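Local atomic coordinates of uncharacterized protein (Plasmodium falciparum, PDB entry 1ZSO), a protein that is of unknown function, though it may bind zinc like its UPF0587 relatives. Residues B[122-127]-B[132-137]; B[14-19]-B[91-96]. All coordinates share one frame; numbering follows the deposited sequence.

Contact 1: B[122-127]-B[132-137]; sequences NFIVED and LYYDVN
Tyr133 and Asp127 meet across a beta hairpin, near the turn that joins strand 123-127 to strand 132-136. Tyr133 OH gives a hydrogen bond of 2.5 Å to Asp127 OD2. It arrives on the anti side of the carboxylate, 21° out of its plane. The carboxylate and ring planes stand 63° apart, with the Asp127 group at the ring edge. Asp127 CG sits between its own backbone N and carbonyl carbon (chi1 68°), which swings OD2 across to the tyrosine. OD2 also takes a bond from Asn147, while OD1 accepts from Lys131 N in the turn.

Val125, Tyr133 and Val136 share one face of the sheet. Val125 CG1 lies 4.1 Å from Tyr133 CD1. The Val125 and Val136 side chains cross at about a right angle, and Val125 CG2 touches both Val136 methyls. Trp143 of strand 143-147 and Ile156 of strand 152-163, from the six-stranded sheet, touch Val125 here. On the opposite face, Leu132 CD2 rests 3.6 Å from Glu126 CB, and the extended Glu126 chain runs on to a salt bridge with Arg25. Ile124 CG2 reaches Tyr134 CE1 obliquely on this face.

The register shifts by one between Phe123 and Val125, a beta bulge. Phe123 pairs with Val136 and Val125 with Tyr133. Phe123 N bonds to Val136 O at 3.2 Å. The ring edge faces the same atom: Phe123 CD2 lies 3.8 Å from Val136 O.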
loop_
_atom_site.group_PDB
_atom_site.type_symbol
_atom_site.label_atom_id
_atom_site.label_comp_id
_atom_site.label_asym_id
_atom_site.label_seq_id
_atom_site.Cartn_x
_atom_site.Cartn_y
_atom_site.Cartn_z
ATOM N N ASN B 122 -4.699 -12.288 -12.880
ATOM C CA ASN B 122 -3.622 -11.969 -13.799
ATOM C C ASN B 122 -2.674 -13.159 -13.938
ATOM O O ASN B 122 -1.472 -12.976 -14.085
ATOM C CB ASN B 122 -2.759 -10.696 -13.457
ATOM C CG ASN B 122 -3.336 -9.784 -12.372
ATOM O OD1 ASN B 122 -3.459 -10.148 -11.196
ATOM N ND2 ASN B 122 -3.554 -8.540 -12.749
ATOM N N PHE B 123 -3.181 -14.375 -13.926
ATOM C CA PHE B 123 -2.287 -15.512 -14.191
ATOM C C PHE B 123 -2.088 -15.642 -15.681
ATOM O O PHE B 123 -2.825 -15.074 -16.461
ATOM C CB PHE B 123 -2.822 -16.821 -13.626
ATOM C CG PHE B 123 -2.791 -16.894 -12.140
ATOM C CD1 PHE B 123 -1.640 -17.271 -11.488
ATOM C CD2 PHE B 123 -3.917 -16.579 -11.385
ATOM C CE1 PHE B 123 -1.591 -17.335 -10.117
ATOM C CE2 PHE B 123 -3.888 -16.659 -10.021
ATOM C CZ PHE B 123 -2.713 -17.053 -9.378
ATOM N N ILE B 124 -1.042 -16.364 -16.051
ATOM C CA ILE B 124 -0.679 -16.616 -17.422
ATOM C C ILE B 124 -0.601 -18.136 -17.501
ATOM O O ILE B 124 -0.139 -18.804 -16.568
ATOM C CB ILE B 124 0.666 -15.950 -17.819
ATOM C CG1 ILE B 124 0.651 -14.463 -17.419
ATOM C CG2 ILE B 124 0.963 -16.112 -19.356
ATOM C CD1 ILE B 124 1.963 -13.716 -17.671
ATOM N N VAL B 125 -1.125 -18.675 -18.596
ATOM C CA VAL B 125 -1.015 -20.090 -18.861
ATOM C C VAL B 125 -0.419 -20.314 -20.251
ATOM O O VAL B 125 -0.791 -19.649 -21.218
ATOM C CB VAL B 125 -2.368 -20.759 -18.780
ATOM C CG1 VAL B 125 -2.308 -22.099 -19.453
ATOM C CG2 VAL B 125 -2.802 -20.867 -17.324
ATOM N N GLU B 126 0.521 -21.248 -20.323
ATOM C CA GLU B 126 0.977 -21.797 -21.599
ATOM C C GLU B 126 0.389 -23.192 -21.679
ATOM O O GLU B 126 0.428 -23.903 -20.688
ATOM C CB GLU B 126 2.504 -21.878 -21.670
ATOM C CG GLU B 126 3.005 -22.316 -23.073
ATOM C CD GLU B 126 4.501 -22.264 -23.212
ATOM O OE1 GLU B 126 5.181 -22.127 -22.172
ATOM O OE2 GLU B 126 5.000 -22.351 -24.367
ATOM N N ASP B 127 -0.168 -23.576 -22.831
ATOM C CA ASP B 127 -0.649 -24.953 -23.006
ATOM C C ASP B 127 0.421 -25.797 -23.682
ATOM O O ASP B 127 1.452 -25.266 -24.061
ATOM C CB ASP B 127 -1.993 -25.014 -23.754
ATOM C CG ASP B 127 -1.900 -24.581 -25.228
ATOM O OD1 ASP B 127 -0.851 -24.707 -25.887
ATOM O OD2 ASP B 127 -2.930 -24.125 -25.743
ATOM N N LEU B 132 -0.277 -19.067 -25.367
ATOM C CA LEU B 132 -0.325 -18.424 -24.071
ATOM C C LEU B 132 -1.689 -17.819 -23.839
ATOM O O LEU B 132 -2.312 -17.293 -24.759
ATOM C CB LEU B 132 0.734 -17.331 -24.008
ATOM C CG LEU B 132 2.185 -17.808 -24.145
ATOM C CD1 LEU B 132 3.070 -16.645 -24.441
ATOM C CD2 LEU B 132 2.633 -18.478 -22.883
ATOM N N TYR B 133 -2.167 -17.907 -22.609
ATOM C CA TYR B 133 -3.446 -17.321 -22.263
ATOM C C TYR B 133 -3.178 -16.326 -21.159
ATOM O O TYR B 133 -2.445 -16.618 -20.196
ATOM C CB TYR B 133 -4.438 -18.402 -21.823
ATOM C CG TYR B 133 -4.556 -19.537 -22.817
ATOM C CD1 TYR B 133 -3.533 -20.469 -22.973
ATOM C CD2 TYR B 133 -5.672 -19.651 -23.627
ATOM C CE1 TYR B 133 -3.633 -21.494 -23.889
ATOM C CE2 TYR B 133 -5.779 -20.657 -24.549
ATOM C CZ TYR B 133 -4.764 -21.582 -24.670
ATOM O OH TYR B 133 -4.913 -22.586 -25.589
ATOM N N TYR B 134 -3.745 -15.137 -21.332
ATOM C CA TYR B 134 -3.588 -14.054 -20.389
ATOM C C TYR B 134 -4.860 -13.802 -19.584
ATOM O O TYR B 134 -5.949 -14.358 -19.874
ATOM C CB TYR B 134 -3.170 -12.795 -21.134
ATOM C CG TYR B 134 -1.793 -12.973 -21.735
ATOM C CD1 TYR B 134 -0.656 -12.670 -20.990
ATOM C CD2 TYR B 134 -1.623 -13.509 -23.011
ATOM C CE1 TYR B 134 0.605 -12.870 -21.516
ATOM C CE2 TYR B 134 -0.372 -13.718 -23.526
ATOM C CZ TYR B 134 0.733 -13.403 -22.770
ATOM O OH TYR B 134 2.004 -13.592 -23.256
ATOM N N ASP B 135 -4.715 -12.968 -18.559
ATOM C CA ASP B 135 -5.860 -12.603 -17.750
ATOM C C ASP B 135 -6.588 -13.884 -17.330
ATOM O O ASP B 135 -7.812 -13.947 -17.349
ATOM C CB ASP B 135 -6.789 -11.700 -18.568
ATOM C CG ASP B 135 -6.189 -10.308 -18.828
ATOM O OD1 ASP B 135 -6.018 -9.548 -17.837
ATOM O OD2 ASP B 135 -5.917 -9.970 -20.016
ATOM N N VAL B 136 -5.816 -14.909 -16.995
ATOM C CA VAL B 136 -6.369 -16.186 -16.538
ATOM C C VAL B 136 -6.897 -15.985 -15.131
ATOM O O VAL B 136 -6.173 -15.563 -14.227
ATOM C CB VAL B 136 -5.329 -17.317 -16.602
ATOM C CG1 VAL B 136 -5.829 -18.569 -15.925
ATOM C CG2 VAL B 136 -4.952 -17.605 -18.061
ATOM N N ASN B 137 -8.197 -16.202 -14.983
ATOM C CA ASN B 137 -8.891 -15.903 -13.738
ATOM C C ASN B 137 -8.994 -17.134 -12.884
ATOM O O ASN B 137 -9.635 -18.098 -13.273
ATOM C CB ASN B 137 -10.300 -15.377 -13.991
ATOM C CG ASN B 137 -11.069 -15.157 -12.693
ATOM O OD1 ASN B 137 -10.462 -15.133 -11.608
ATOM N ND2 ASN B 137 -12.409 -14.972 -12.791
#

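Contact 2: B[14-19]-B[91-96]; sequences VRIKAE and CSYEEV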
loop_
_atom_site.group_PDB
_atom_site.type_symbol
_atom_site.label_atom_id
_atom_site.label_comp_id
_atom_site.label_asym_id
_atom_site.label_seq_id
_atom_site.Cartn_x
_atom_site.Cartn_y
_atom_site.Cartn_z
ATOM N N VAL B 14 3.523 -19.553 0.104
ATOM C CA VAL B 14 2.234 -19.907 -0.469
ATOM C C VAL B 14 2.436 -21.143 -1.320
ATOM O O VAL B 14 3.244 -21.123 -2.239
ATOM C CB VAL B 14 1.650 -18.809 -1.384
ATOM C CG1 VAL B 14 0.349 -19.277 -2.018
ATOM C CG2 VAL B 14 1.397 -17.560 -0.607
ATOM N N ARG B 15 1.698 -22.205 -1.004
ATOM C CA ARG B 15 1.733 -23.443 -1.752
ATOM C C ARG B 15 0.444 -23.597 -2.520
ATOM O O ARG B 15 -0.645 -23.317 -2.008
ATOM C CB ARG B 15 1.894 -24.620 -0.795
ATOM C CG ARG B 15 2.796 -24.285 0.370
ATOM C CD ARG B 15 3.597 -25.470 0.846
ATOM N NE ARG B 15 2.751 -26.569 1.271
ATOM C CZ ARG B 15 2.833 -27.810 0.796
ATOM N NH1 ARG B 15 3.746 -28.112 -0.133
ATOM N NH2 ARG B 15 2.014 -28.754 1.269
ATOM N N ILE B 16 0.567 -24.056 -3.759
ATOM C CA ILE B 16 -0.591 -24.387 -4.539
ATOM C C ILE B 16 -0.570 -25.819 -5.086
ATOM O O ILE B 16 0.479 -26.478 -5.183
ATOM C CB ILE B 16 -0.819 -23.392 -5.705
ATOM C CG1 ILE B 16 0.104 -23.687 -6.882
ATOM C CG2 ILE B 16 -0.627 -21.954 -5.250
ATOM C CD1 ILE B 16 -0.211 -22.788 -8.072
ATOM N N LYS B 17 -1.766 -26.243 -5.485
ATOM C CA LYS B 17 -2.047 -27.561 -6.060
ATOM C C LYS B 17 -3.228 -27.378 -7.033
ATOM O O LYS B 17 -4.192 -26.706 -6.729
ATOM C CB LYS B 17 -2.420 -28.522 -4.933
ATOM C CG LYS B 17 -2.790 -29.921 -5.348
ATOM C CD LYS B 17 -3.037 -30.731 -4.088
ATOM C CE LYS B 17 -3.884 -31.947 -4.334
ATOM N NZ LYS B 17 -3.930 -32.797 -3.053
ATOM N N ALA B 18 -3.146 -27.964 -8.208
ATOM C CA ALA B 18 -4.257 -27.887 -9.145
ATOM C C ALA B 18 -4.100 -29.031 -10.107
ATOM O O ALA B 18 -2.987 -29.540 -10.316
ATOM C CB ALA B 18 -4.275 -26.551 -9.905
ATOM N N GLU B 19 -5.246 -29.449 -10.629
ATOM C CA GLU B 19 -5.347 -30.529 -11.594
ATOM C C GLU B 19 -5.306 -29.923 -13.020
ATOM O O GLU B 19 -6.053 -28.977 -13.344
ATOM C CB GLU B 19 -6.636 -31.325 -11.277
ATOM C CG GLU B 19 -7.229 -32.149 -12.401
ATOM C CD GLU B 19 -8.394 -33.032 -11.910
ATOM O OE1 GLU B 19 -8.893 -32.798 -10.781
ATOM O OE2 GLU B 19 -8.804 -33.960 -12.648
ATOM N N CYS B 91 6.834 -18.857 -8.604
ATOM C CA CYS B 91 5.630 -18.476 -9.297
ATOM C C CYS B 91 5.380 -19.249 -10.569
ATOM O O CYS B 91 4.863 -18.672 -11.513
ATOM C CB CYS B 91 5.660 -16.987 -9.638
ATOM S SG CYS B 91 5.603 -15.928 -8.209
ATOM N N SER B 92 5.725 -20.533 -10.581
ATOM C CA SER B 92 5.488 -21.412 -11.713
ATOM C C SER B 92 4.985 -22.777 -11.197
ATOM O O SER B 92 5.457 -23.266 -10.190
ATOM C CB SER B 92 6.794 -21.588 -12.526
ATOM O OG SER B 92 6.534 -22.091 -13.832
ATOM N N TYR B 93 4.006 -23.363 -11.885
ATOM C CA TYR B 93 3.505 -24.701 -11.607
ATOM C C TYR B 93 3.386 -25.411 -12.943
ATOM O O TYR B 93 2.803 -24.917 -13.896
ATOM C CB TYR B 93 2.157 -24.575 -10.907
ATOM C CG TYR B 93 1.550 -25.834 -10.286
ATOM C CD1 TYR B 93 1.959 -26.289 -9.054
ATOM C CD2 TYR B 93 0.496 -26.510 -10.918
ATOM C CE1 TYR B 93 1.370 -27.386 -8.479
ATOM C CE2 TYR B 93 -0.098 -27.638 -10.358
ATOM C CZ TYR B 93 0.340 -28.077 -9.146
ATOM O OH TYR B 93 -0.250 -29.198 -8.572
ATOM N N GLU B 94 3.980 -26.577 -13.035
ATOM C CA GLU B 94 4.245 -27.149 -14.338
ATOM C C GLU B 94 3.559 -28.498 -14.463
ATOM O O GLU B 94 3.094 -29.054 -13.482
ATOM C CB GLU B 94 5.767 -27.220 -14.540
ATOM C CG GLU B 94 6.427 -25.819 -14.515
ATOM C CD GLU B 94 7.865 -25.812 -14.008
ATOM O OE1 GLU B 94 8.581 -26.826 -14.243
ATOM O OE2 GLU B 94 8.289 -24.791 -13.389
ATOM N N GLU B 95 3.461 -28.988 -15.693
ATOM C CA GLU B 95 2.801 -30.261 -15.979
ATOM C C GLU B 95 3.225 -31.350 -14.988
ATOM O O GLU B 95 2.391 -32.086 -14.427
ATOM C CB GLU B 95 3.147 -30.681 -17.406
ATOM C CG GLU B 95 2.434 -31.900 -17.950
ATOM C CD GLU B 95 2.709 -32.088 -19.456
ATOM O OE1 GLU B 95 3.443 -31.239 -20.033
ATOM O OE2 GLU B 95 2.200 -33.068 -20.067
ATOM N N VAL B 96 4.527 -31.442 -14.768
ATOM C CA VAL B 96 5.074 -32.475 -13.926
ATOM C C VAL B 96 4.542 -32.415 -12.483
ATOM O O VAL B 96 4.532 -33.433 -11.780
ATOM C CB VAL B 96 6.626 -32.439 -13.959
ATOM C CG1 VAL B 96 7.194 -31.257 -13.150
ATOM C CG2 VAL B 96 7.193 -33.768 -13.454
#
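Tyr93 OH is held by two backbone groups. Ala18 N gives it a hydrogen bond of 3.2 Å, nearly straight at 164°. The hydroxyl is also hydrogen-bonded to Glu100 O, in the loop before strand 102-110. These two partners satisfy the polar end of a buried side chain.

The rest of the ring is packed against the strand backbone. Tyr93 CE1 lies 3.5 Å from Ile16 O, which approaches obliquely. Ala18 O is at the ring edge, near the ring plane, 3.5 Å from Tyr93 CE2.

Strands 14-19 and 92-94 belong to two different antiparallel sheets, and Tyr93 reaches from one to the other. The two strand axes approach to 9.0 Å and run at 32° to each other. The Tyr93 side chain alone spans from 92-94 to the backbone and side chains of 14-19, without strand pairing. Phe104 of strand 102-110 touches Ile16, and Ile156 and Leu159 of strand 152-163 touch Ala18.

Ile16 crosses Tyr93 obliquely. Its CG1 lies between the backbone N and the carbonyl carbon (chi1 79°), which brings Ile16 CG1 to 3.9 Å from Tyr93 CD1. The terminal methyl, Ile16 CD1, continues to Tyr93 CB at 4.1 Å. On the same side of the ring plane, farther along, Ala18 CB is 4.3 Å from Tyr93 CE2.

Contacts 1 and 2 reach the same four-stranded sheet from its two ends. Strand 92-94 is one outermost strand and strand 132-136 the other, with 23-27 and 123-127 between them. Contact 1 pairs two neighbours inside that sheet. Contact 2 instead ties its edge to strand 9-21 of the six-stranded sheet. The centres are about 14 Å apart and the nearest atoms about 6 Å, so the contacts do not touch. Ile156 of strand 152-163 touches both Val125 of contact 1 and Ala18 of contact 2. Just before strand 92-94, Cys91 touches Cys28.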